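Local coordinates for Isomerase/lactonizing enzyme (Agrobacterium fabrum str. C58, PDB 2NQL), which is an enzyme of the enolase superfamily, of the isomerase/lactonizing kind, and holds a sodium ion in its barrel domain, at residues 99-103 with 296-300; 165-169 with 196-201; 177-181 with 360-364; 253-257 with 279-283; 352-356 with 375-381. One frame throughout, in Å; residues are numbered along the deposited sequence.

Contact 1. Residues 99-103 with 296-300; sequences SAVYD and TNFIR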
# COMPACT_ATOMS: atom_id res chain seq x y z
N SER A 99 5.00 5.12 -19.96
CA SER A 99 4.27 4.02 -19.32
C SER A 99 5.15 2.79 -19.12
O SER A 99 5.00 2.06 -18.13
CB SER A 99 2.99 3.68 -20.05
OG SER A 99 2.08 4.77 -19.93
N ALA A 100 6.09 2.59 -20.04
CA ALA A 100 7.12 1.55 -19.88
C ALA A 100 7.99 1.79 -18.64
O ALA A 100 8.29 0.85 -17.90
CB ALA A 100 7.99 1.45 -21.15
N VAL A 101 8.38 3.04 -18.40
CA VAL A 101 9.16 3.38 -17.21
C VAL A 101 8.35 3.13 -15.93
O VAL A 101 8.85 2.48 -14.99
CB VAL A 101 9.74 4.81 -17.24
CG1 VAL A 101 10.47 5.16 -15.90
CG2 VAL A 101 10.71 4.99 -18.43
N TYR A 102 7.10 3.62 -15.91
CA TYR A 102 6.16 3.33 -14.82
C TYR A 102 6.07 1.83 -14.51
O TYR A 102 6.18 1.40 -13.35
CB TYR A 102 4.74 3.90 -15.09
CG TYR A 102 3.79 3.39 -14.04
CD1 TYR A 102 3.71 4.00 -12.78
CD2 TYR A 102 3.03 2.24 -14.27
CE1 TYR A 102 2.85 3.49 -11.78
CE2 TYR A 102 2.18 1.71 -13.29
CZ TYR A 102 2.10 2.33 -12.05
OH TYR A 102 1.25 1.78 -11.11
N ASP A 103 5.85 1.02 -15.55
CA ASP A 103 5.65 -0.42 -15.37
C ASP A 103 6.91 -1.07 -14.81
O ASP A 103 6.80 -1.93 -13.94
CB ASP A 103 5.26 -1.09 -16.70
CG ASP A 103 3.80 -0.87 -17.07
OD1 ASP A 103 2.98 -0.55 -16.19
OD2 ASP A 103 3.46 -1.03 -18.28
N THR A 296 -0.37 7.26 -16.38
CA THR A 296 -0.45 5.85 -16.84
C THR A 296 -1.59 5.07 -16.15
O THR A 296 -2.41 4.45 -16.84
CB THR A 296 0.89 5.14 -16.65
OG1 THR A 296 1.89 5.82 -17.41
CG2 THR A 296 0.81 3.64 -17.05
N ASN A 297 -1.67 5.13 -14.82
CA ASN A 297 -2.75 4.48 -14.06
C ASN A 297 -4.13 5.01 -14.34
O ASN A 297 -5.09 4.26 -14.42
CB ASN A 297 -2.47 4.52 -12.55
CG ASN A 297 -1.51 3.42 -12.11
OD1 ASN A 297 -1.60 2.28 -12.58
ND2 ASN A 297 -0.60 3.74 -11.19
N PHE A 298 -4.22 6.33 -14.46
CA PHE A 298 -5.49 7.02 -14.66
C PHE A 298 -6.05 6.59 -16.02
O PHE A 298 -7.23 6.24 -16.11
CB PHE A 298 -5.18 8.51 -14.63
CG PHE A 298 -6.32 9.40 -14.25
CD1 PHE A 298 -6.43 9.89 -12.94
CD2 PHE A 298 -7.20 9.86 -15.23
CE1 PHE A 298 -7.44 10.79 -12.61
CE2 PHE A 298 -8.23 10.75 -14.91
CZ PHE A 298 -8.34 11.22 -13.60
N ILE A 299 -5.20 6.56 -17.06
CA ILE A 299 -5.59 6.18 -18.43
C ILE A 299 -6.12 4.73 -18.47
O ILE A 299 -7.12 4.42 -19.11
CB ILE A 299 -4.39 6.41 -19.42
CG1 ILE A 299 -4.22 7.90 -19.75
CG2 ILE A 299 -4.51 5.60 -20.70
CD1 ILE A 299 -5.53 8.64 -20.05
N ARG A 300 -5.43 3.83 -17.77
CA ARG A 300 -5.87 2.42 -17.68
C ARG A 300 -7.18 2.23 -16.90
O ARG A 300 -8.01 1.42 -17.29
CB ARG A 300 -4.76 1.54 -17.10
CG ARG A 300 -3.50 1.57 -17.93
CD ARG A 300 -2.32 0.88 -17.23
NE ARG A 300 -1.18 0.78 -18.14
CZ ARG A 300 0.05 0.38 -17.80
NH1 ARG A 300 0.32 0.08 -16.53
NH2 ARG A 300 1.02 0.33 -18.72

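Contact 2. Residues 165-169 with 196-201; sequences LKARG and AEIANL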
# COMPACT_ATOMS: atom_id res chain seq x y z
N LEU A 165 -26.22 24.85 8.58
CA LEU A 165 -26.95 24.31 7.42
C LEU A 165 -27.42 25.43 6.48
O LEU A 165 -27.27 25.33 5.26
CB LEU A 165 -28.12 23.44 7.87
CG LEU A 165 -29.08 22.90 6.80
CD1 LEU A 165 -29.20 21.40 6.87
CD2 LEU A 165 -30.45 23.55 6.99
N LYS A 166 -27.98 26.49 7.07
CA LYS A 166 -28.46 27.62 6.27
C LYS A 166 -27.35 28.25 5.43
O LYS A 166 -27.55 28.49 4.24
CB LYS A 166 -29.13 28.68 7.14
CG LYS A 166 -30.37 29.29 6.49
CD LYS A 166 -30.05 30.49 5.60
CE LYS A 166 -29.89 31.76 6.42
NZ LYS A 166 -29.28 32.86 5.63
N ALA A 167 -26.18 28.49 6.04
CA ALA A 167 -25.08 29.18 5.33
C ALA A 167 -24.45 28.28 4.27
O ALA A 167 -24.01 28.76 3.22
CB ALA A 167 -24.03 29.72 6.31
N ARG A 168 -24.45 26.97 4.53
CA ARG A 168 -24.03 26.00 3.51
C ARG A 168 -24.87 26.03 2.25
O ARG A 168 -24.34 25.94 1.14
CB ARG A 168 -23.91 24.58 4.06
CG ARG A 168 -22.72 24.45 5.02
CD ARG A 168 -22.37 23.01 5.33
NE ARG A 168 -23.47 22.32 6.02
CZ ARG A 168 -23.75 22.43 7.32
NH1 ARG A 168 -23.02 23.19 8.13
NH2 ARG A 168 -24.78 21.74 7.83
N GLY A 169 -26.19 26.17 2.41
CA GLY A 169 -27.08 26.29 1.26
C GLY A 169 -26.91 27.61 0.54
O GLY A 169 -26.96 27.68 -0.69
N ALA A 196 -31.42 15.76 6.24
CA ALA A 196 -31.77 17.16 6.43
C ALA A 196 -30.93 18.07 5.53
O ALA A 196 -31.44 19.06 4.99
CB ALA A 196 -31.64 17.55 7.87
N GLU A 197 -29.65 17.71 5.34
CA GLU A 197 -28.75 18.45 4.45
C GLU A 197 -29.19 18.42 2.99
O GLU A 197 -29.29 19.49 2.36
CB GLU A 197 -27.30 17.99 4.59
CG GLU A 197 -26.27 18.97 3.97
CD GLU A 197 -25.89 20.16 4.89
OE1 GLU A 197 -26.03 20.05 6.13
OE2 GLU A 197 -25.46 21.21 4.36
N ILE A 198 -29.48 17.23 2.46
CA ILE A 198 -29.91 17.09 1.06
C ILE A 198 -31.28 17.72 0.82
O ILE A 198 -31.49 18.33 -0.23
CB ILE A 198 -29.83 15.63 0.51
CG1 ILE A 198 -29.86 15.62 -1.03
CG2 ILE A 198 -30.91 14.72 1.13
CD1 ILE A 198 -29.45 14.29 -1.71
N ALA A 199 -32.18 17.59 1.80
CA ALA A 199 -33.48 18.28 1.81
C ALA A 199 -33.33 19.80 1.64
O ALA A 199 -33.95 20.40 0.76
CB ALA A 199 -34.23 17.96 3.12
N ASN A 200 -32.47 20.39 2.46
CA ASN A 200 -32.18 21.81 2.35
C ASN A 200 -31.56 22.22 1.01
O ASN A 200 -32.04 23.16 0.37
CB ASN A 200 -31.30 22.29 3.50
CG ASN A 200 -31.14 23.80 3.50
OD1 ASN A 200 -32.11 24.54 3.68
ND2 ASN A 200 -29.92 24.27 3.27
N LEU A 201 -30.52 21.51 0.60
CA LEU A 201 -29.88 21.74 -0.68
C LEU A 201 -30.84 21.63 -1.86
O LEU A 201 -30.88 22.53 -2.71
CB LEU A 201 -28.63 20.85 -0.86
CG LEU A 201 -27.46 21.19 0.09
CD1 LEU A 201 -26.31 20.20 -0.08
CD2 LEU A 201 -26.96 22.65 -0.05
O HOH W 1 -27.47 23.07 3.59
O HOH W 2 -29.66 27.40 2.93

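Contact 3. Residues 177-181 with 360-364; sequences DRGFN and CREGR. With SO4 (sulfate ion), chain C.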
# COMPACT_ATOMS: atom_id res chain seq x y z
N ASP A 177 -25.36 30.40 -8.89
CA ASP A 177 -25.49 31.70 -9.58
C ASP A 177 -24.26 32.01 -10.44
O ASP A 177 -24.31 32.82 -11.37
CB ASP A 177 -25.69 32.83 -8.57
CG ASP A 177 -27.06 32.83 -7.94
OD1 ASP A 177 -27.97 32.12 -8.44
OD2 ASP A 177 -27.24 33.55 -6.93
N ARG A 178 -23.14 31.35 -10.13
CA ARG A 178 -21.94 31.42 -10.95
C ARG A 178 -21.94 30.40 -12.11
O ARG A 178 -20.95 30.31 -12.84
CB ARG A 178 -20.69 31.24 -10.09
CG ARG A 178 -20.43 32.36 -9.08
CD ARG A 178 -19.14 32.12 -8.30
NE ARG A 178 -17.96 32.27 -9.16
CZ ARG A 178 -17.23 33.38 -9.24
NH1 ARG A 178 -17.55 34.45 -8.51
NH2 ARG A 178 -16.19 33.42 -10.06
N GLY A 179 -23.00 29.63 -12.27
CA GLY A 179 -23.15 28.77 -13.46
C GLY A 179 -22.82 27.29 -13.22
O GLY A 179 -22.73 26.50 -14.16
N PHE A 180 -22.66 26.92 -11.96
CA PHE A 180 -22.48 25.52 -11.60
C PHE A 180 -23.84 24.89 -11.40
O PHE A 180 -24.75 25.53 -10.87
CB PHE A 180 -21.56 25.40 -10.37
CG PHE A 180 -20.13 25.81 -10.65
CD1 PHE A 180 -19.14 24.84 -10.87
CD2 PHE A 180 -19.78 27.15 -10.70
CE1 PHE A 180 -17.82 25.22 -11.13
CE2 PHE A 180 -18.47 27.56 -10.98
CZ PHE A 180 -17.49 26.59 -11.21
N ASN A 181 -23.99 23.66 -11.86
CA ASN A 181 -25.26 22.94 -11.79
C ASN A 181 -25.15 21.64 -11.01
O ASN A 181 -26.14 20.93 -10.83
CB ASN A 181 -25.76 22.66 -13.21
CG ASN A 181 -26.10 23.93 -13.98
OD1 ASN A 181 -25.58 24.16 -15.07
ND2 ASN A 181 -26.97 24.75 -13.40
N CYS A 360 -11.14 27.26 -14.12
CA CYS A 360 -12.48 26.71 -13.98
C CYS A 360 -13.45 27.87 -13.78
O CYS A 360 -13.25 28.68 -12.87
CB CYS A 360 -12.51 25.78 -12.76
SG CYS A 360 -14.04 24.86 -12.59
N ARG A 361 -14.44 27.97 -14.66
CA ARG A 361 -15.47 29.01 -14.54
C ARG A 361 -16.79 28.56 -15.17
O ARG A 361 -16.80 27.73 -16.09
CB ARG A 361 -14.98 30.35 -15.09
CG ARG A 361 -14.53 30.33 -16.51
CD ARG A 361 -13.81 31.63 -16.97
NE ARG A 361 -13.72 31.57 -18.43
CZ ARG A 361 -12.67 31.14 -19.14
NH1 ARG A 361 -11.53 30.77 -18.55
NH2 ARG A 361 -12.76 31.11 -20.46
N GLU A 362 -17.89 29.08 -14.64
CA GLU A 362 -19.25 28.79 -15.15
C GLU A 362 -19.50 27.30 -15.31
O GLU A 362 -20.01 26.82 -16.34
CB GLU A 362 -19.48 29.51 -16.48
CG GLU A 362 -20.95 29.85 -16.76
CD GLU A 362 -21.09 30.80 -17.93
OE1 GLU A 362 -20.52 30.51 -19.01
OE2 GLU A 362 -21.75 31.84 -17.78
N GLY A 363 -19.09 26.55 -14.28
CA GLY A 363 -19.34 25.13 -14.27
C GLY A 363 -18.47 24.27 -15.17
O GLY A 363 -18.81 23.11 -15.40
N ARG A 364 -17.36 24.82 -15.69
CA ARG A 364 -16.48 24.04 -16.58
C ARG A 364 -14.98 24.30 -16.33
O ARG A 364 -14.55 25.44 -16.20
CB ARG A 364 -16.74 24.29 -18.07
CG ARG A 364 -18.15 23.99 -18.57
CD ARG A 364 -18.32 24.34 -20.03
NE ARG A 364 -17.63 23.42 -20.93
CZ ARG A 364 -18.02 22.18 -21.23
NH1 ARG A 364 -19.12 21.64 -20.69
NH2 ARG A 364 -17.30 21.47 -22.09
S SO4 C . -19.43 18.30 -22.18
O1 SO4 C . -19.51 16.93 -21.65
O2 SO4 C . -20.36 19.16 -21.45
O3 SO4 C . -18.07 18.80 -22.01
O4 SO4 C . -19.76 18.32 -23.61
O HOH W 3 -17.81 31.40 -13.51

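Contact 4. Residues 253-257 with 279-283; sequences KVSKN and ERCRI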
# COMPACT_ATOMS: atom_id res chain seq x y z
N LYS A 253 -22.95 -5.45 -1.21
CA LYS A 253 -24.28 -5.41 -0.61
C LYS A 253 -24.97 -4.06 -0.81
O LYS A 253 -26.14 -4.02 -1.21
CB LYS A 253 -24.23 -5.80 0.88
CG LYS A 253 -25.59 -5.65 1.58
CD LYS A 253 -25.65 -6.33 2.93
CE LYS A 253 -27.06 -6.24 3.48
NZ LYS A 253 -27.24 -7.15 4.65
N VAL A 254 -24.26 -2.96 -0.55
CA VAL A 254 -24.85 -1.62 -0.71
C VAL A 254 -25.29 -1.41 -2.16
O VAL A 254 -26.44 -0.99 -2.41
CB VAL A 254 -23.91 -0.46 -0.26
CG1 VAL A 254 -24.47 0.90 -0.67
CG2 VAL A 254 -23.73 -0.48 1.24
N SER A 255 -24.41 -1.76 -3.09
CA SER A 255 -24.57 -1.43 -4.51
C SER A 255 -25.68 -2.23 -5.19
O SER A 255 -26.23 -1.81 -6.21
CB SER A 255 -23.26 -1.62 -5.26
OG SER A 255 -22.99 -3.00 -5.48
N LYS A 256 -26.01 -3.39 -4.61
CA LYS A 256 -27.03 -4.26 -5.17
C LYS A 256 -28.39 -4.07 -4.52
O LYS A 256 -29.37 -4.70 -4.92
CB LYS A 256 -26.58 -5.72 -5.07
CG LYS A 256 -25.55 -6.05 -6.11
CD LYS A 256 -25.08 -7.48 -6.01
CE LYS A 256 -24.31 -7.84 -7.25
NZ LYS A 256 -23.61 -9.13 -7.09
N ASN A 257 -28.46 -3.18 -3.53
CA ASN A 257 -29.69 -2.99 -2.75
C ASN A 257 -30.18 -1.55 -2.72
O ASN A 257 -31.07 -1.21 -1.93
CB ASN A 257 -29.50 -3.53 -1.32
CG ASN A 257 -29.52 -5.05 -1.28
OD1 ASN A 257 -28.47 -5.70 -1.15
ND2 ASN A 257 -30.71 -5.63 -1.42
N GLU A 279 -15.61 -6.49 -10.46
CA GLU A 279 -15.85 -7.93 -10.61
C GLU A 279 -16.91 -8.48 -9.64
O GLU A 279 -17.50 -9.53 -9.89
CB GLU A 279 -14.53 -8.73 -10.57
CG GLU A 279 -13.67 -8.57 -11.86
CD GLU A 279 -12.17 -8.93 -11.71
OE1 GLU A 279 -11.71 -9.33 -10.61
OE2 GLU A 279 -11.43 -8.80 -12.72
N ARG A 280 -17.18 -7.74 -8.56
CA ARG A 280 -18.15 -8.12 -7.53
C ARG A 280 -19.33 -7.15 -7.32
O ARG A 280 -20.40 -7.59 -6.93
CB ARG A 280 -17.43 -8.32 -6.20
CG ARG A 280 -16.56 -9.57 -6.13
CD ARG A 280 -15.83 -9.66 -4.79
NE ARG A 280 -16.76 -9.85 -3.67
CZ ARG A 280 -16.39 -10.11 -2.42
NH1 ARG A 280 -15.10 -10.22 -2.11
NH2 ARG A 280 -17.31 -10.27 -1.48
N CYS A 281 -19.12 -5.85 -7.54
CA CYS A 281 -20.09 -4.80 -7.14
C CYS A 281 -20.71 -4.10 -8.36
O CYS A 281 -20.18 -4.22 -9.47
CB CYS A 281 -19.47 -3.75 -6.22
SG CYS A 281 -18.34 -4.38 -4.94
N ARG A 282 -21.82 -3.39 -8.13
CA ARG A 282 -22.43 -2.50 -9.15
C ARG A 282 -21.99 -1.04 -8.99
O ARG A 282 -22.56 -0.27 -8.22
CB ARG A 282 -23.96 -2.60 -9.11
CG ARG A 282 -24.50 -3.71 -9.98
CD ARG A 282 -25.98 -3.94 -9.75
NE ARG A 282 -26.29 -5.35 -9.91
CZ ARG A 282 -27.38 -5.95 -9.43
NH1 ARG A 282 -28.28 -5.26 -8.74
NH2 ARG A 282 -27.55 -7.25 -9.63
N ILE A 283 -20.93 -0.69 -9.73
CA ILE A 283 -20.28 0.61 -9.58
C ILE A 283 -20.75 1.47 -10.75
O ILE A 283 -20.51 1.15 -11.91
CB ILE A 283 -18.71 0.47 -9.55
CG1 ILE A 283 -18.22 -0.43 -8.38
CG2 ILE A 283 -18.03 1.85 -9.53
CD1 ILE A 283 -18.81 -0.11 -6.99
O HOH W 4 -28.65 -2.00 -7.68
O HOH W 5 -21.96 -8.73 -9.49

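Contact 5. Residues 352-356 with 375-381; sequences RLLDG and VRPSEAA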
# COMPACT_ATOMS: atom_id res chain seq x y z
N ARG A 352 -1.81 31.67 -8.11
CA ARG A 352 -0.55 32.36 -7.87
C ARG A 352 0.65 31.42 -7.86
O ARG A 352 1.77 31.87 -8.04
CB ARG A 352 -0.60 33.05 -6.51
CG ARG A 352 -1.01 34.47 -6.60
CD ARG A 352 -1.35 35.03 -5.24
NE ARG A 352 -2.67 35.64 -5.30
CZ ARG A 352 -3.76 35.13 -4.73
NH1 ARG A 352 -4.92 35.75 -4.87
NH2 ARG A 352 -3.70 33.99 -4.04
N LEU A 353 0.38 30.14 -7.63
CA LEU A 353 1.43 29.15 -7.46
C LEU A 353 1.84 28.54 -8.80
O LEU A 353 2.77 27.74 -8.87
CB LEU A 353 0.98 28.07 -6.47
CG LEU A 353 0.86 28.50 -4.99
CD1 LEU A 353 0.48 27.30 -4.11
CD2 LEU A 353 2.11 29.18 -4.46
N LEU A 354 1.13 28.92 -9.87
CA LEU A 354 1.32 28.30 -11.17
C LEU A 354 1.53 29.29 -12.30
O LEU A 354 0.86 30.34 -12.35
CB LEU A 354 0.08 27.48 -11.53
CG LEU A 354 -0.27 26.30 -10.64
CD1 LEU A 354 -1.63 25.80 -11.05
CD2 LEU A 354 0.79 25.21 -10.83
N ASP A 355 2.42 28.94 -13.23
CA ASP A 355 2.40 29.51 -14.61
C ASP A 355 1.65 28.57 -15.55
O ASP A 355 1.91 27.36 -15.55
CB ASP A 355 3.84 29.67 -15.16
CG ASP A 355 4.67 30.67 -14.39
OD1 ASP A 355 4.09 31.63 -13.82
OD2 ASP A 355 5.92 30.50 -14.35
N GLY A 356 0.74 29.10 -16.36
CA GLY A 356 -0.10 28.27 -17.22
C GLY A 356 -1.59 28.52 -17.08
O GLY A 356 -2.10 28.66 -15.98
N VAL A 375 1.31 23.49 -17.34
CA VAL A 375 1.52 24.34 -16.17
C VAL A 375 2.86 23.99 -15.55
O VAL A 375 3.38 22.91 -15.82
CB VAL A 375 0.37 24.25 -15.07
CG1 VAL A 375 -1.04 24.50 -15.68
CG2 VAL A 375 0.41 22.91 -14.32
N ARG A 376 3.39 24.89 -14.72
CA ARG A 376 4.58 24.62 -13.89
C ARG A 376 4.48 25.51 -12.64
O ARG A 376 3.67 26.46 -12.63
CB ARG A 376 5.85 24.97 -14.69
CG ARG A 376 5.96 26.46 -15.00
CD ARG A 376 7.29 26.83 -15.57
NE ARG A 376 7.45 28.28 -15.67
CZ ARG A 376 8.37 28.88 -16.42
NH1 ARG A 376 9.21 28.14 -17.14
NH2 ARG A 376 8.44 30.20 -16.44
N PRO A 377 5.26 25.22 -11.58
CA PRO A 377 5.27 26.14 -10.45
C PRO A 377 5.71 27.53 -10.89
O PRO A 377 6.58 27.69 -11.76
CB PRO A 377 6.31 25.52 -9.50
CG PRO A 377 6.19 24.00 -9.83
CD PRO A 377 6.13 24.05 -11.33
N SER A 378 5.02 28.54 -10.36
CA SER A 378 5.36 29.93 -10.66
C SER A 378 6.65 30.30 -9.93
O SER A 378 7.11 29.57 -9.03
CB SER A 378 4.22 30.86 -10.22
OG SER A 378 4.09 30.83 -8.79
N GLU A 379 7.22 31.44 -10.29
CA GLU A 379 8.37 31.98 -9.57
C GLU A 379 8.10 32.13 -8.06
O GLU A 379 8.97 31.81 -7.24
CB GLU A 379 8.82 33.32 -10.19
CG GLU A 379 10.26 33.73 -9.88
CD GLU A 379 11.31 32.69 -10.28
OE1 GLU A 379 11.29 32.18 -11.43
OE2 GLU A 379 12.19 32.39 -9.45
N ALA A 380 6.88 32.55 -7.71
CA ALA A 380 6.45 32.62 -6.30
C ALA A 380 6.51 31.23 -5.64
O ALA A 380 7.06 31.10 -4.54
CB ALA A 380 5.06 33.21 -6.17
N ALA A 381 5.98 30.21 -6.32
CA ALA A 381 6.03 28.83 -5.79
C ALA A 381 7.48 28.37 -5.60
O ALA A 381 7.80 27.74 -4.58
CB ALA A 381 5.31 27.89 -6.69

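Contact 1. Residues 99-103 with 296-300
Arg300 meets Asp103 end-on in a salt bridge, with both terminal nitrogens turned to the carboxylate. Arg300 NH1 bonds Asp103 OD1 at 2.8 Å, and Arg300 NH2 bonds Asp103 OD2 at 2.8 Å. The two side chains come from opposite directions, and their flat groups are only 21° apart. Asp103 OD1 offers its syn lone pair; OD2 is also met on the syn side. Beside this pair, Ser99 OG donates to Thr296 OG1 over 2.7 Å. The other branch of Thr296, CG2, touches Tyr102 CD2 at 3.8 Å and lies over the centre of one face of the Arg300 guanidinium. The third polar link runs from Asn297 ND2 to Tyr102 OH, 2.7 Å long. The amide stands nearly upright to the ring (85°), with the phenol oxygen close to the amide plane. Tyr102 has CG anti to its backbone N (chi1 172°), which carries the ring across to the other helix.

In the next shell, Thr296 OG1 is also bonded to Asp127 and Trp131 of helix 117-138, and Asn297 ND2 to the carbonyl of Lys293. These bonds would help fix the rotation of both groups. Arg300 NE bonds a glycerol. The helix segments cross almost at right angles. They are closest at Ser99 and Thr296, where short side chains suffice; Tyr102, Asp103 and Arg300 span the wider gap. The contact joins helix 98-109 of the N-terminal domain to helix 295-308 of the barrel domain. The chemistry is mainly polar, and the paired charges of Asp103 and Arg300 would largely offset each other.

Contact 2. Residues 165-169 with 196-201
Arg168 and Glu197 join two successive outer helices of the enolase-type barrel, 165-177 and 194-205, with strand 182-186 between them in the chain. The axes of the short segments lie 9.9 Å apart at 43°. The firm part is the salt bridge. Arg168 turns the side of its guanidinium to the carboxylate: NE reaches Glu197 OE2 at 2.8 Å, and NH2 reaches Glu197 OE1 at 2.7 Å. The second bond is nearly straight (170°), while the first meets OE2 well out of the carboxylate plane. Glu197 has CG anti to its backbone N (chi1 -164°), and a bend at chi2 brings the carboxylate to Arg168. Arg168 NH1 is held by the carbonyl of Glu162. On this inner side Leu201 CD2 rests against Gly169 CA at 3.9 Å, and Glu197 and Leu201 touch Phe185 of strand 182-186.

The side of Leu165 and Asn200 is looser and partly exposed. They lie alongside each other, running in opposite directions, with Leu165 CD2 3.6 Å from Asn200 CG. One water accepts from Asn200 ND2 and donates to Lys166 O. A second accepts from the same ND2 at 2.7 Å and gives its two hydrogens to Leu165 O and Glu197 OE2.

Contact 3. Residues 177-181 with 360-364
Phe180 lays one face of its ring over the backbone of Gly363. Gly363 CA stands 3.5 Å from the centroid of the Phe180 ring and 18° off the ring normal, a CH-pi contact. The amide N of Gly363 is also over the middle of that face. Cys360 comes to the same ring from another direction. Its SG lies 5.2 Å from the Phe180 centroid and 83° off the normal, a sulfur-aromatic contact at the ring edge. Phe180 has CG anti to its carbonyl carbon (chi1 -68°), and this swings the ring against the turn.

That turn is a type I' beta turn from Arg361 to Arg364, the tip of a hairpin whose second strand pairs with barrel strand 152-158. Across the contact, helix 165-177 ends in a Schellman motif, with Gly179 at positive phi. The last carbonyl before this glycine points at the hairpin: Glu362 CA lies 3.2 Å from Arg178 O in a CA-H...O contact. A water accepts from Glu362 N at 2.6 Å and gives a weak bond to Arg178 O. The Phe180 ring also meets Trp175 edge-to-face and Phe342 with nearly parallel planes. At the far end of the turn, Arg364 presents the edge of its guanidinium to a sulfate ion. Arg364 NH1 bonds sulfate O2 at 2.9 Å, and Arg364 NH2 bonds sulfate O3 at 2.8 Å and also Ser152.

Contact 4. Residues 253-257 with 279-283
Ser255 and Lys256 meet Arg282 in a mixed contact, with one side-chain-to-backbone hydrogen bond on the buried side and van der Waals packing of two long side chains on the exposed side. It lies where helix 248-255 ends and the loop after helix 271-278 runs toward strand 285-286. Ser255 OG accepts from Arg282 N at 2.9 Å with an N-H...O angle of 162°. The hydroxyl sits between the backbone N and the carbonyl carbon of its own residue (chi1 75°), and it is also hydrogen-bonded to the carbonyl of Glu252. It is therefore held from both helix and loop. Beside this bond, Cys281 CB packs on Ser255 OG at 3.7 Å.

The segments belong to neighbouring alpha/beta units of the barrel, and strand 262-264 lies between them in the chain. Cys281 also touches Leu251, and Ser255 touches Ile262 of that strand.

Outside, the Lys256 chain crosses Arg282 at about a right angle. Lys256 CG lies over the centre of the guanidinium, 3.8 Å from Arg282 CZ. The like charges stay apart, with Lys256 NZ 5.1 Å from Arg282 NH2. Lys256 NZ forms a salt bridge with Glu252, which also pairs with Arg280 NE. The negative charge of Glu252 probably eases the gathering of basic groups. A water accepts from Lys256 NZ at 2.9 Å and donates to Arg280 O. Another donates to Ser255 O and takes a weak bond from Arg282 NH1. At the subunit interface, Arg280 NH1 forms a salt bridge with Glu279 of the second subunit.

Contact 5. Residues 352-356 with 375-381
Ser378 and Arg376 both turn their gamma atom between the backbone N and the carbonyl carbon (chi1 66° and 65°), and each thereby reaches the segment 352-356. Ser378 OG donates to Arg352 O at 2.7 Å, in the carbonyl plane and on a lone pair. As N-cap of helix 379-384 it also accepts from Ala381 N at 3.2 Å. One hydroxyl thus ties the first helical turn to the loop. Ser378 N adds a bond to Leu353 O of 2.8 Å, coming from above the carbonyl plane.

The Arg376 chain runs extended to NE and meets Asp355 side-on in a salt bridge. Both Arg376 NE, at 3.0 Å, and Arg376 NH2, at 3.3 Å, bond to Asp355 OD2, with NE on its anti lone pair. Carboxylate and guanidinium planes are 54° apart. Asp355 and Arg376 also form an antiparallel hydrogen-bonded pair through two backbone bonds, next to the non-hydrogen-bonded pair of Leu354 and Pro377. These pairs make a two-stranded sheet.

Leu354 and Val375 pack on Ile322 of helix 322-331. Arg376 and Pro377 touch Trp66 of strand 64-70, and Leu353 touches Leu13 and Gln15 of strand 5-15.

From the N terminus, contact 1 opens first, at 99-103, and closes at 296-300, joining the N-terminal domain to a barrel helix. Contacts 2 and 4 nest inside its loop and follow each other in series. Each ties adjoining parts of the barrel wall, with centres about 29 Å apart. Contact 3 opens at 177-181, within the loop of contact 2, and closes at 360-364. It crosses contacts 1 and 2 and encloses contact 4, bringing a late hairpin back to the loop that follows helix 165-177. Contact 5 opens at 352-356, before contact 3 closes, so these two also cross. It closes at 375-381, near strands of the N-terminal sheet.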